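Local coordinates for glycosyl hydrolase family 2, TIM barrel domain protein (Parabacteroides merdae ATCC 43184, PDB 6DXU) that acts as a glycoside hydrolase family 2 beta-glucuronidase of a human gut bacterium, probably cleaving glucuronic acid from its conjugates, at residues 108-113 with 162-167; 306-311 with 421-426; 330-335 with 341-346; 350-355 with 372-377; 613-618 with 623-628. One frame throughout, in Å; residues are numbered along the deposited sequence.

Interaction 1 of 5, residues 108-113 with 162-167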
# COMPACT_ATOMS: atom_id res chain seq x y z
N ILE D 108 -0.60 -8.45 30.58
CA ILE D 108 0.59 -9.22 30.25
C ILE D 108 1.39 -8.40 29.26
O ILE D 108 0.92 -8.15 28.13
CB ILE D 108 0.22 -10.58 29.62
CG1 ILE D 108 -0.81 -11.32 30.46
CG2 ILE D 108 1.45 -11.44 29.43
CD1 ILE D 108 -1.55 -12.40 29.67
N VAL D 109 2.60 -8.00 29.64
CA VAL D 109 3.42 -7.16 28.79
C VAL D 109 4.75 -7.86 28.54
O VAL D 109 5.38 -8.36 29.48
CB VAL D 109 3.64 -5.76 29.41
CG1 VAL D 109 4.61 -4.96 28.58
CG2 VAL D 109 2.30 -5.02 29.52
N LEU D 110 5.18 -7.87 27.28
CA LEU D 110 6.52 -8.29 26.92
C LEU D 110 7.40 -7.06 26.87
O LEU D 110 7.11 -6.13 26.11
CB LEU D 110 6.54 -9.00 25.57
CG LEU D 110 5.78 -10.32 25.43
CD1 LEU D 110 5.77 -10.75 23.94
CD2 LEU D 110 6.36 -11.39 26.32
N ASP D 111 8.45 -7.04 27.67
CA ASP D 111 9.30 -5.86 27.83
C ASP D 111 10.69 -6.22 27.31
O ASP D 111 11.39 -7.03 27.93
CB ASP D 111 9.33 -5.43 29.30
CG ASP D 111 10.28 -4.28 29.56
OD1 ASP D 111 10.53 -3.48 28.63
OD2 ASP D 111 10.77 -4.16 30.70
N PHE D 112 11.07 -5.63 26.18
CA PHE D 112 12.35 -5.92 25.53
C PHE D 112 13.39 -4.91 26.01
O PHE D 112 13.30 -3.73 25.69
CB PHE D 112 12.21 -5.82 24.00
CG PHE D 112 11.33 -6.89 23.38
CD1 PHE D 112 9.95 -6.77 23.39
CD2 PHE D 112 11.89 -7.99 22.75
CE1 PHE D 112 9.14 -7.74 22.81
CE2 PHE D 112 11.08 -8.97 22.15
CZ PHE D 112 9.71 -8.84 22.19
N ASP D 113 14.41 -5.39 26.74
CA ASP D 113 15.55 -4.52 27.05
C ASP D 113 16.26 -4.08 25.78
O ASP D 113 16.87 -3.00 25.74
CB ASP D 113 16.55 -5.23 27.97
CG ASP D 113 16.13 -5.25 29.42
OD1 ASP D 113 14.96 -4.91 29.72
OD2 ASP D 113 16.97 -5.65 30.27
N VAL D 162 1.05 -20.71 25.73
CA VAL D 162 0.79 -19.78 24.63
C VAL D 162 2.04 -19.72 23.76
O VAL D 162 3.12 -19.38 24.25
CB VAL D 162 0.43 -18.37 25.15
CG1 VAL D 162 0.22 -17.41 23.97
CG2 VAL D 162 -0.80 -18.44 26.06
N PRO D 163 1.95 -20.03 22.46
CA PRO D 163 3.14 -19.97 21.62
C PRO D 163 3.50 -18.52 21.33
O PRO D 163 2.68 -17.75 20.81
CB PRO D 163 2.73 -20.73 20.34
CG PRO D 163 1.25 -20.63 20.31
CD PRO D 163 0.76 -20.48 21.72
N LEU D 164 4.73 -18.18 21.63
CA LEU D 164 5.31 -16.87 21.36
C LEU D 164 6.41 -17.10 20.35
O LEU D 164 7.31 -17.91 20.59
CB LEU D 164 5.86 -16.25 22.65
CG LEU D 164 6.66 -14.96 22.51
CD1 LEU D 164 5.80 -13.86 21.93
CD2 LEU D 164 7.26 -14.52 23.86
N SER D 165 6.33 -16.41 19.21
CA SER D 165 7.33 -16.54 18.16
C SER D 165 7.81 -15.14 17.84
O SER D 165 7.00 -14.22 17.69
CB SER D 165 6.74 -17.22 16.90
OG SER D 165 6.04 -18.40 17.26
N ILE D 166 9.12 -14.97 17.74
CA ILE D 166 9.72 -13.66 17.56
C ILE D 166 10.71 -13.76 16.41
O ILE D 166 11.56 -14.65 16.40
CB ILE D 166 10.43 -13.18 18.85
CG1 ILE D 166 9.41 -13.02 19.99
CG2 ILE D 166 11.16 -11.86 18.57
CD1 ILE D 166 10.03 -12.79 21.41
N ARG D 167 10.57 -12.87 15.45
CA ARG D 167 11.51 -12.77 14.34
C ARG D 167 12.41 -11.58 14.59
O ARG D 167 11.92 -10.48 14.85
CB ARG D 167 10.74 -12.61 13.01
CG ARG D 167 11.62 -12.54 11.75
CD ARG D 167 10.72 -12.16 10.55
NE ARG D 167 11.36 -12.30 9.24
CZ ARG D 167 12.01 -11.33 8.60
NH1 ARG D 167 12.17 -10.14 9.17
NH2 ARG D 167 12.51 -11.55 7.39

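Interaction 2 of 5, residues 306-311 with 421-426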
# COMPACT_ATOMS: atom_id res chain seq x y z
N GLY D 306 19.40 11.17 41.57
CA GLY D 306 20.43 11.83 42.35
C GLY D 306 20.46 13.32 42.08
O GLY D 306 20.06 13.78 41.01
N PHE D 307 20.93 14.07 43.08
CA PHE D 307 21.14 15.51 42.98
C PHE D 307 22.60 15.77 42.65
O PHE D 307 23.49 15.36 43.41
CB PHE D 307 20.78 16.22 44.30
CG PHE D 307 19.29 16.30 44.58
CD1 PHE D 307 18.47 17.16 43.85
CD2 PHE D 307 18.72 15.52 45.58
CE1 PHE D 307 17.11 17.26 44.11
CE2 PHE D 307 17.37 15.61 45.86
CZ PHE D 307 16.56 16.47 45.12
N ARG D 308 22.86 16.49 41.56
CA ARG D 308 24.22 16.93 41.28
C ARG D 308 24.19 18.07 40.27
O ARG D 308 23.29 18.15 39.44
CB ARG D 308 25.11 15.77 40.78
CG ARG D 308 25.05 15.51 39.26
CD ARG D 308 23.72 14.87 38.85
NE ARG D 308 23.70 14.57 37.42
CZ ARG D 308 23.41 15.46 36.48
NH1 ARG D 308 23.09 16.72 36.81
NH2 ARG D 308 23.42 15.09 35.20
N HIS D 309 25.18 18.95 40.39
CA HIS D 309 25.33 20.10 39.51
C HIS D 309 26.52 19.87 38.59
O HIS D 309 27.60 19.49 39.05
CB HIS D 309 25.56 21.39 40.33
CG HIS D 309 25.62 22.63 39.49
ND1 HIS D 309 26.79 23.10 38.95
CD2 HIS D 309 24.65 23.50 39.12
CE1 HIS D 309 26.54 24.20 38.26
NE2 HIS D 309 25.25 24.46 38.34
N THR D 310 26.32 20.09 37.29
CA THR D 310 27.38 19.93 36.30
C THR D 310 27.55 21.22 35.52
O THR D 310 26.57 21.94 35.27
CB THR D 310 27.08 18.75 35.34
OG1 THR D 310 25.88 19.03 34.61
CG2 THR D 310 26.91 17.47 36.11
N GLU D 311 28.79 21.52 35.13
CA GLU D 311 29.02 22.73 34.34
C GLU D 311 30.25 22.56 33.46
O GLU D 311 31.32 22.21 33.95
CB GLU D 311 29.20 23.96 35.24
CG GLU D 311 29.43 25.24 34.45
CD GLU D 311 29.64 26.47 35.33
OE1 GLU D 311 29.68 26.33 36.57
OE2 GLU D 311 29.75 27.58 34.77
N ALA D 421 23.92 9.80 36.49
CA ALA D 421 25.19 9.64 35.78
C ALA D 421 25.21 10.38 34.45
O ALA D 421 26.27 10.84 34.02
CB ALA D 421 25.48 8.15 35.56
N VAL D 422 24.07 10.48 33.76
CA VAL D 422 24.11 10.99 32.39
C VAL D 422 24.33 12.50 32.41
O VAL D 422 23.59 13.25 33.07
CB VAL D 422 22.82 10.64 31.63
CG1 VAL D 422 22.87 11.20 30.21
CG2 VAL D 422 22.60 9.12 31.62
N ILE D 423 25.34 12.96 31.68
CA ILE D 423 25.56 14.38 31.45
C ILE D 423 25.47 14.78 29.99
O ILE D 423 25.37 15.98 29.70
CB ILE D 423 26.93 14.83 32.01
CG1 ILE D 423 28.04 13.96 31.41
CG2 ILE D 423 26.91 14.79 33.53
CD1 ILE D 423 29.47 14.46 31.67
N ILE D 424 25.56 13.84 29.04
CA ILE D 424 25.62 14.18 27.62
C ILE D 424 24.74 13.23 26.83
O ILE D 424 24.84 12.01 26.97
CB ILE D 424 27.07 14.12 27.09
CG1 ILE D 424 27.88 15.33 27.57
CG2 ILE D 424 27.08 14.05 25.56
CD1 ILE D 424 29.38 15.21 27.30
N TRP D 425 23.89 13.80 25.97
CA TRP D 425 23.22 13.03 24.92
C TRP D 425 23.96 13.26 23.61
O TRP D 425 24.02 14.39 23.11
CB TRP D 425 21.76 13.43 24.78
CG TRP D 425 20.90 13.35 26.05
CD1 TRP D 425 20.23 14.40 26.63
CD2 TRP D 425 20.58 12.19 26.83
NE1 TRP D 425 19.52 13.96 27.73
CE2 TRP D 425 19.73 12.61 27.88
CE3 TRP D 425 20.94 10.83 26.75
CZ2 TRP D 425 19.21 11.73 28.83
CZ3 TRP D 425 20.44 9.95 27.70
CH2 TRP D 425 19.59 10.40 28.74
N GLY D 426 24.51 12.19 23.04
CA GLY D 426 25.26 12.29 21.80
C GLY D 426 24.35 12.09 20.60
O GLY D 426 23.42 11.27 20.64

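Interaction 3 of 5, residues 330-335 with 341-346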
# COMPACT_ATOMS: atom_id res chain seq x y z
N THR D 330 36.48 6.08 29.58
CA THR D 330 36.69 4.96 28.68
C THR D 330 35.44 4.84 27.81
O THR D 330 34.56 5.72 27.83
CB THR D 330 37.03 3.68 29.47
OG1 THR D 330 37.41 2.64 28.57
CG2 THR D 330 35.85 3.23 30.32
N HIS D 331 35.37 3.78 27.03
CA HIS D 331 34.18 3.42 26.26
C HIS D 331 33.91 1.94 26.45
O HIS D 331 34.78 1.19 26.89
CB HIS D 331 34.32 3.64 24.75
CG HIS D 331 34.55 5.06 24.32
ND1 HIS D 331 35.75 5.71 24.49
CD2 HIS D 331 33.76 5.91 23.62
CE1 HIS D 331 35.68 6.92 23.95
NE2 HIS D 331 34.48 7.06 23.41
N ARG D 332 32.72 1.52 26.04
CA ARG D 332 32.48 0.09 25.97
C ARG D 332 31.49 -0.20 24.85
O ARG D 332 30.64 0.64 24.52
CB ARG D 332 31.98 -0.48 27.31
CG ARG D 332 30.52 -0.22 27.60
CD ARG D 332 30.07 -0.83 28.93
NE ARG D 332 30.15 -2.30 28.96
CZ ARG D 332 29.17 -3.12 28.56
NH1 ARG D 332 28.03 -2.65 28.07
NH2 ARG D 332 29.34 -4.44 28.67
N HIS D 333 31.65 -1.36 24.23
CA HIS D 333 30.64 -1.97 23.38
C HIS D 333 29.94 -3.08 24.15
O HIS D 333 30.52 -3.69 25.07
CB HIS D 333 31.26 -2.52 22.10
CG HIS D 333 31.29 -1.54 20.96
ND1 HIS D 333 30.14 -1.04 20.38
CD2 HIS D 333 32.33 -0.98 20.30
CE1 HIS D 333 30.47 -0.22 19.41
NE2 HIS D 333 31.79 -0.16 19.34
N GLU D 334 28.69 -3.34 23.80
CA GLU D 334 27.98 -4.51 24.32
C GLU D 334 28.43 -5.69 23.48
O GLU D 334 27.85 -6.00 22.43
CB GLU D 334 26.47 -4.33 24.27
CG GLU D 334 25.97 -3.25 25.19
CD GLU D 334 24.45 -3.25 25.31
OE1 GLU D 334 23.93 -2.61 26.23
OE2 GLU D 334 23.78 -3.94 24.51
N ASP D 335 29.49 -6.34 23.93
CA ASP D 335 30.12 -7.44 23.20
C ASP D 335 31.01 -8.18 24.18
O ASP D 335 31.67 -7.55 25.01
CB ASP D 335 30.93 -6.91 22.02
CG ASP D 335 31.59 -8.01 21.21
OD1 ASP D 335 30.87 -8.93 20.76
OD2 ASP D 335 32.82 -7.93 20.97
N GLN D 341 26.75 -9.89 21.65
CA GLN D 341 26.05 -8.86 22.42
C GLN D 341 25.29 -9.43 23.62
O GLN D 341 24.88 -8.65 24.49
CB GLN D 341 25.10 -8.06 21.51
CG GLN D 341 24.51 -6.82 22.22
CD GLN D 341 24.17 -5.70 21.25
OE1 GLN D 341 24.31 -5.84 20.03
NE2 GLN D 341 23.71 -4.58 21.79
N ALA D 342 25.11 -10.75 23.70
CA ALA D 342 24.23 -11.36 24.72
C ALA D 342 24.92 -11.51 26.09
O ALA D 342 25.05 -12.61 26.64
CB ALA D 342 23.75 -12.71 24.20
N MET D 343 25.31 -10.38 26.67
CA MET D 343 25.91 -10.39 28.01
C MET D 343 24.84 -10.52 29.09
O MET D 343 23.74 -9.96 28.96
CB MET D 343 26.72 -9.12 28.24
CG MET D 343 27.90 -8.99 27.29
SD MET D 343 28.92 -7.54 27.63
CE MET D 343 29.67 -8.00 29.20
N THR D 344 25.16 -11.25 30.15
CA THR D 344 24.26 -11.40 31.28
C THR D 344 24.49 -10.27 32.28
O THR D 344 25.48 -9.54 32.24
CB THR D 344 24.47 -12.73 31.98
OG1 THR D 344 25.78 -12.75 32.56
CG2 THR D 344 24.28 -13.90 30.99
N GLU D 345 23.55 -10.14 33.22
CA GLU D 345 23.72 -9.13 34.27
C GLU D 345 25.02 -9.33 35.05
O GLU D 345 25.73 -8.37 35.35
CB GLU D 345 22.53 -9.13 35.22
CG GLU D 345 22.75 -8.16 36.39
CD GLU D 345 21.54 -7.97 37.28
OE1 GLU D 345 20.54 -8.68 37.09
OE2 GLU D 345 21.60 -7.09 38.16
N ASP D 346 25.35 -10.58 35.37
CA ASP D 346 26.58 -10.84 36.12
C ASP D 346 27.81 -10.41 35.33
O ASP D 346 28.76 -9.86 35.90
CB ASP D 346 26.68 -12.31 36.49
CG ASP D 346 25.75 -12.68 37.63
OD1 ASP D 346 25.29 -11.77 38.34
OD2 ASP D 346 25.49 -13.89 37.81

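Interaction 4 of 5, residues 350-355 with 372-377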
# COMPACT_ATOMS: atom_id res chain seq x y z
N ARG D 350 30.49 -7.41 36.57
CA ARG D 350 31.93 -7.63 36.66
C ARG D 350 32.69 -6.61 35.83
O ARG D 350 33.70 -6.05 36.29
CB ARG D 350 32.27 -9.06 36.22
CG ARG D 350 33.77 -9.34 36.14
CD ARG D 350 34.04 -10.82 35.92
NE ARG D 350 35.47 -11.12 35.86
CZ ARG D 350 35.96 -12.29 35.46
NH1 ARG D 350 35.15 -13.26 35.09
NH2 ARG D 350 37.28 -12.48 35.43
N GLU D 351 32.22 -6.35 34.60
CA GLU D 351 32.91 -5.40 33.73
C GLU D 351 32.91 -3.99 34.32
O GLU D 351 33.93 -3.29 34.30
CB GLU D 351 32.26 -5.36 32.33
CG GLU D 351 33.09 -4.54 31.36
CD GLU D 351 32.55 -4.55 29.95
OE1 GLU D 351 32.02 -5.59 29.51
OE2 GLU D 351 32.68 -3.51 29.27
N MET D 352 31.75 -3.54 34.81
CA MET D 352 31.68 -2.18 35.33
C MET D 352 32.46 -2.06 36.63
O MET D 352 33.07 -1.02 36.90
CB MET D 352 30.22 -1.76 35.53
CG MET D 352 29.39 -1.74 34.21
SD MET D 352 30.15 -0.76 32.90
CE MET D 352 30.14 0.86 33.68
N ARG D 353 32.47 -3.11 37.45
CA ARG D 353 33.32 -3.11 38.64
C ARG D 353 34.80 -3.03 38.27
O ARG D 353 35.57 -2.31 38.93
CB ARG D 353 33.02 -4.36 39.47
CG ARG D 353 34.01 -4.59 40.63
CD ARG D 353 33.51 -3.88 41.87
NE ARG D 353 34.20 -2.61 42.06
CZ ARG D 353 33.72 -1.60 42.77
NH1 ARG D 353 34.44 -0.49 42.90
NH2 ARG D 353 32.52 -1.68 43.33
N MET D 354 35.22 -3.76 37.23
CA MET D 354 36.60 -3.66 36.75
C MET D 354 36.95 -2.25 36.31
O MET D 354 38.07 -1.77 36.56
CB MET D 354 36.83 -4.61 35.56
CG MET D 354 37.10 -6.07 35.89
SD MET D 354 37.53 -6.93 34.35
CE MET D 354 39.17 -6.30 34.04
N MET D 355 36.04 -1.57 35.62
CA MET D 355 36.27 -0.18 35.23
C MET D 355 36.46 0.71 36.44
O MET D 355 37.39 1.51 36.49
CB MET D 355 35.10 0.36 34.41
CG MET D 355 34.99 -0.16 33.04
SD MET D 355 33.69 0.80 32.24
CE MET D 355 33.51 -0.24 30.79
N GLU D 372 19.86 -0.87 30.37
CA GLU D 372 19.64 -0.10 31.59
C GLU D 372 20.41 -0.65 32.78
O GLU D 372 20.66 0.09 33.74
CB GLU D 372 18.15 -0.02 31.94
CG GLU D 372 17.87 1.03 33.06
CD GLU D 372 16.64 1.88 32.81
OE1 GLU D 372 15.66 1.37 32.24
OE2 GLU D 372 16.67 3.08 33.19
N ILE D 373 20.79 -1.93 32.76
CA ILE D 373 21.66 -2.47 33.81
C ILE D 373 22.97 -1.68 33.87
O ILE D 373 23.48 -1.36 34.96
CB ILE D 373 21.92 -3.97 33.57
CG1 ILE D 373 20.62 -4.76 33.73
CG2 ILE D 373 23.01 -4.50 34.53
CD1 ILE D 373 20.70 -6.17 33.16
N ILE D 374 23.52 -1.34 32.71
CA ILE D 374 24.75 -0.54 32.65
C ILE D 374 24.51 0.84 33.26
O ILE D 374 25.32 1.32 34.06
CB ILE D 374 25.25 -0.43 31.20
CG1 ILE D 374 25.60 -1.81 30.62
CG2 ILE D 374 26.47 0.52 31.13
CD1 ILE D 374 26.75 -2.52 31.37
N LEU D 375 23.41 1.48 32.89
CA LEU D 375 23.15 2.82 33.43
C LEU D 375 22.97 2.78 34.94
O LEU D 375 23.46 3.66 35.65
CB LEU D 375 21.92 3.44 32.76
CG LEU D 375 22.60 3.83 31.46
CD1 LEU D 375 22.20 2.94 30.31
CD2 LEU D 375 22.53 5.32 31.17
N ASP D 376 22.24 1.78 35.44
CA ASP D 376 22.10 1.64 36.88
C ASP D 376 23.46 1.45 37.55
O ASP D 376 23.69 1.97 38.65
CB ASP D 376 21.18 0.46 37.22
CG ASP D 376 19.70 0.77 37.04
OD1 ASP D 376 19.28 1.95 37.00
OD2 ASP D 376 18.92 -0.21 36.99
N LEU D 377 24.35 0.70 36.91
CA LEU D 377 25.68 0.49 37.48
C LEU D 377 26.48 1.79 37.49
O LEU D 377 27.24 2.04 38.43
CB LEU D 377 26.42 -0.61 36.73
CG LEU D 377 25.96 -2.02 37.09
CD1 LEU D 377 26.40 -3.04 36.04
CD2 LEU D 377 26.53 -2.38 38.47

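Interaction 5 of 5, residues 613-618 with 623-628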
# COMPACT_ATOMS: atom_id res chain seq x y z
N GLY D 613 41.59 -2.50 23.41
CA GLY D 613 41.17 -2.53 24.80
C GLY D 613 42.35 -2.64 25.74
O GLY D 613 43.45 -3.05 25.36
N VAL D 614 42.13 -2.21 26.99
CA VAL D 614 43.07 -2.51 28.06
C VAL D 614 42.66 -3.78 28.78
O VAL D 614 43.35 -4.22 29.72
CB VAL D 614 43.22 -1.31 29.01
CG1 VAL D 614 43.63 -0.09 28.22
CG2 VAL D 614 41.94 -1.06 29.80
N VAL D 615 41.57 -4.39 28.36
CA VAL D 615 41.10 -5.66 28.87
C VAL D 615 40.77 -6.53 27.67
O VAL D 615 40.26 -6.03 26.65
CB VAL D 615 39.87 -5.46 29.78
CG1 VAL D 615 39.32 -6.78 30.23
CG2 VAL D 615 40.26 -4.57 30.99
N GLU D 616 41.09 -7.83 27.76
CA GLU D 616 40.74 -8.75 26.69
C GLU D 616 39.24 -9.02 26.68
O GLU D 616 38.53 -8.78 27.66
CB GLU D 616 41.50 -10.08 26.84
CG GLU D 616 43.05 -9.95 26.86
CD GLU D 616 43.72 -11.32 26.94
OE1 GLU D 616 43.44 -12.17 26.07
OE2 GLU D 616 44.50 -11.56 27.89
N ARG D 617 38.77 -9.58 25.56
CA ARG D 617 37.34 -9.76 25.33
C ARG D 617 36.71 -10.74 26.32
O ARG D 617 35.48 -10.81 26.41
CB ARG D 617 37.12 -10.19 23.87
CG ARG D 617 35.69 -10.05 23.36
CD ARG D 617 35.63 -10.27 21.84
NE ARG D 617 34.27 -10.25 21.30
CZ ARG D 617 33.63 -11.33 20.85
NH1 ARG D 617 34.23 -12.53 20.88
NH2 ARG D 617 32.40 -11.21 20.38
N ASP D 618 37.53 -11.48 27.08
CA ASP D 618 37.04 -12.41 28.09
C ASP D 618 37.24 -11.89 29.52
O ASP D 618 37.13 -12.67 30.47
CB ASP D 618 37.72 -13.77 27.92
CG ASP D 618 39.22 -13.72 28.22
OD1 ASP D 618 39.77 -12.63 28.52
OD2 ASP D 618 39.86 -14.78 28.13
N GLU D 623 48.30 -5.56 30.23
CA GLU D 623 49.25 -4.80 31.04
C GLU D 623 48.83 -3.34 31.14
O GLU D 623 49.07 -2.68 32.17
CB GLU D 623 50.66 -4.90 30.46
CG GLU D 623 51.16 -6.34 30.25
CD GLU D 623 51.88 -6.93 31.46
OE1 GLU D 623 52.15 -6.22 32.46
OE2 GLU D 623 52.19 -8.14 31.40
N SER D 624 48.14 -2.83 30.11
CA SER D 624 47.73 -1.43 30.06
C SER D 624 46.68 -1.08 31.11
O SER D 624 46.56 0.09 31.49
CB SER D 624 47.20 -1.10 28.66
OG SER D 624 46.42 -2.18 28.15
N TYR D 625 45.91 -2.06 31.58
CA TYR D 625 44.94 -1.80 32.64
C TYR D 625 45.63 -1.21 33.86
O TYR D 625 45.11 -0.27 34.49
CB TYR D 625 44.22 -3.10 33.00
CG TYR D 625 43.22 -3.01 34.15
CD1 TYR D 625 43.62 -3.20 35.46
CD2 TYR D 625 41.87 -2.75 33.90
CE1 TYR D 625 42.71 -3.13 36.50
CE2 TYR D 625 40.95 -2.69 34.93
CZ TYR D 625 41.38 -2.87 36.23
OH TYR D 625 40.49 -2.81 37.26
N TYR D 626 46.81 -1.72 34.20
CA TYR D 626 47.51 -1.27 35.40
C TYR D 626 48.12 0.10 35.23
O TYR D 626 48.36 0.80 36.23
CB TYR D 626 48.56 -2.31 35.79
CG TYR D 626 47.89 -3.64 36.00
CD1 TYR D 626 47.23 -3.90 37.20
CD2 TYR D 626 47.83 -4.57 34.99
CE1 TYR D 626 46.58 -5.11 37.39
CE2 TYR D 626 47.19 -5.77 35.18
CZ TYR D 626 46.56 -6.03 36.37
OH TYR D 626 45.92 -7.23 36.55
N VAL D 627 48.36 0.53 33.98
CA VAL D 627 48.83 1.89 33.76
C VAL D 627 47.77 2.88 34.22
O VAL D 627 48.03 3.76 35.05
CB VAL D 627 49.21 2.10 32.29
CG1 VAL D 627 49.81 3.51 32.10
CG2 VAL D 627 50.16 1.01 31.80
N PHE D 628 46.54 2.73 33.70
CA PHE D 628 45.43 3.57 34.14
C PHE D 628 45.24 3.48 35.65
O PHE D 628 45.12 4.51 36.34
CB PHE D 628 44.14 3.14 33.43
CG PHE D 628 44.00 3.70 32.03
CD1 PHE D 628 43.66 5.03 31.83
CD2 PHE D 628 44.17 2.88 30.93
CE1 PHE D 628 43.52 5.53 30.54
CE2 PHE D 628 44.03 3.39 29.64
CZ PHE D 628 43.71 4.71 29.45

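Interaction 1 of 5, residues 108-113 with 162-167
Leu110 and Leu164 aim at each other with different first torsions: CG of Leu110 stands beside its backbone N (chi1 -64°), whereas CG of Leu164 is anti to its own (chi1 172°). The two chains reach toward each other tip to tip, with Leu110 CD1 3.7 Å from Leu164 CD1. Leu164 CD2 fills in behind, 4.1 Å from both Leu110 CD1 and Leu110 CD2, making this a small methyl cluster rather than a single touch. Two residues along each strand, Ile166 sends CD1 to the edge of the Phe112 ring, near its plane. The methyl straddles one ring bond, with Ile166 CD1 4.0 Å from both Phe112 CE2 and Phe112 CZ. The Phe112 ring also stacks with Trp138, from the neighbouring strand 138-141. No hydrogen bond crosses, and the CA atoms of Leu110 and Leu164 stay 10.3 Å apart, a separation bridged by side chains alone. Each strand takes its backbone partners from its own sheet: 107-112 pairs with 138-141 and 194-199, while 162-169 pairs with 90-97 and 118-123. Two antiparallel sheets packed face to face through inward side chains make a beta sandwich, here the sugar-binding domain of a family 2 glycoside hydrolase.

Interaction 2 of 5, residues 306-311 with 421-426
Arg308 and Thr310 lie against Val422 and Ile423 at the start of strand 422-429, a parallel strand of the TIM barrel, and so tie the chain entering the barrel to its N-terminal end. The polar part belongs to Arg308. Its chain turns at chi2 (-72°) and brings the guanidinium edge to the carbonyl of Val422, where NH2 gives O a weak hydrogen bond of 2.8 Å, bent to 128° at the hydrogen. NE donates to Pro420 O, so one guanidinium bonds just before the strand and, weakly, to its first residue. Val422 O is itself shared, since Arg463 NE also donates to it. The apolar part centres on the branch methyl of Ile423, which lies beside its backbone N while CG1 leads away. Thr310 crosses it at a slant and also places CG2 over one face of the Arg308 guanidinium, 3.9 Å above the plane and offset toward the rim of the group. The methyl-to-methyl approach is the closest apolar touch, with Thr310 CG2 3.7 Å from Ile423 CG2.

Interaction 3 of 5, residues 330-335 with 341-346
Gln341 and Glu334 cross at a slant, their terminal planes turned 80° apart. CG of Gln341 is anti to the backbone N (chi1 -171°), and the chain then runs extended until NE2 donates to Glu334 OE2 at 2.8 Å, 162° at the hydrogen. The acceptor lies near the amide plane, whereas the amide approaches OE2 on its anti side, somewhat out of the carboxylate plane. Arg192 NE also binds OE2, and Ser371 N bonds to OE1, leaving the carboxylate little freedom to turn. Were Gln341 cut back to an alanine, Glu334 OE2 would probably lose its amide donor, keeping Arg192 of the partners named, and a gap would open beside Glu334 CB. These residues belong to the loop joining barrel strand 323-331 to helix 345-357 in a beta-alpha-beta unit. Glu334 centres an inverse gamma turn there, and its O accepts a CA-H...O contact from Gln341 CA at 3.4 Å. Arg332 bends at chi3 and presents a guanidinium edge to the thioether of Met343, NH2 lying 3.3 Å from SD. Its remaining nitrogens serve Glu351 through NE and Gln370 through NH1.

Interaction 4 of 5, residues 350-355 with 372-377
Ile374 and Leu377, one helical turn apart, face Met352 between helices 345-357 and 372-381, successive outer helices of the TIM barrel that flank strand 362-364 along the chain. Early in segment 372-377, Ile373 touches Met348 and Glu345, nearer the start of the first helix. Ile374 comes next. Both its side-chain torsions are near -60°, which carries CD1 across the methionine chain at about a right angle, 4.0 Å from Met352 CG. The same methyl lies 4.1 Å from Met352 SD, so it rests on the CG-SD bond. Leu375 points away from the first helix, and its side chain touches His416 of helix 399-416; Asp376 lies beside His419. Leu377 returns to the interface, crossing Met352 obliquely and adding its own CB, 4.1 Å from Met352 CB, to the contact. CG of Met352, beside its backbone N (chi1 -62°), meets both residues, while the bend at chi2 puts SD next to Ile374 CD1; Cys378 and Leu381 of the second helix touch Met352 as well. The contact is wholly apolar; its closest approach is Leu377 CD1 on Met352 CG, at 3.7 Å.

Interaction 5 of 5, residues 613-618 with 623-628
Val614 packs tightly against Ser624, Tyr625 and Phe628 of helix 623-632. Its CB lies 3.4 Å from Ser624 OG, a close touch between a branched carbon and a hydroxyl oxygen. CG1, anti to the carbonyl carbon (chi1 -56°), continues past the Ser624 CB and meets the edge of the Phe628 ring, with CE2 3.8 Å away. CG2 comes near the plane of the Tyr625 ring at its edge, 4.4 Å from Tyr625 CB, while the Val614 carbonyl O sits 3.6 Å from that same CB. Ile572 of helix 565-579 touches both Ser624 and Phe628. The other part of the contact is looser. Val615 and Tyr625 lie side by side, pointing the same way, and meet through one pair, Val615 CG2 and Tyr625 CD2, 3.8 Å apart. Beyond Val615 the segment 613-618 departs from the helix: Arg617 runs to Asp335, and Asp618, partly exposed, bonds to Thr620 OG1. Tyr625, CG anti to the backbone N, reaches across to helix 345-357, where its hydroxyl bonds to Met354 O. These neighbours are consistent with helix 623-632 being the last outer helix, closing the TIM barrel against the first. Between the two segments only packing acts on Val614, whose backbone also bonds to Lys622, while the polar ends of Tyr625 and Arg617 connect this corner to its surroundings.

How the interactions relate
Interactions 2 to 5 involve the barrel; interaction 1 lies in the sugar-binding sandwich, its centre about 23 Å from that of interaction 3. Interactions 3 and 4 share helix 345-357 and join through a salt bridge, Arg332 NE to Glu351 OE2 at 2.8 Å. Interaction 5 connects to both: Arg617 NE binds Asp335 OD2 at 2.8 Å, and Tyr625 OH lies 2.7 Å from Met354 O, a probable hydrogen bond. Interaction 2 meets interaction 4 through Val422 CG2 and Leu375 CD2, 3.8 Å apart. Interaction 3 follows the C-terminal end of a barrel strand, where TIM-barrel enzymes place their active sites. Bicine is bound by Arg523, Asp562, Trp563, Asp603, Asn604, Pro605, Lys766 and Gln793.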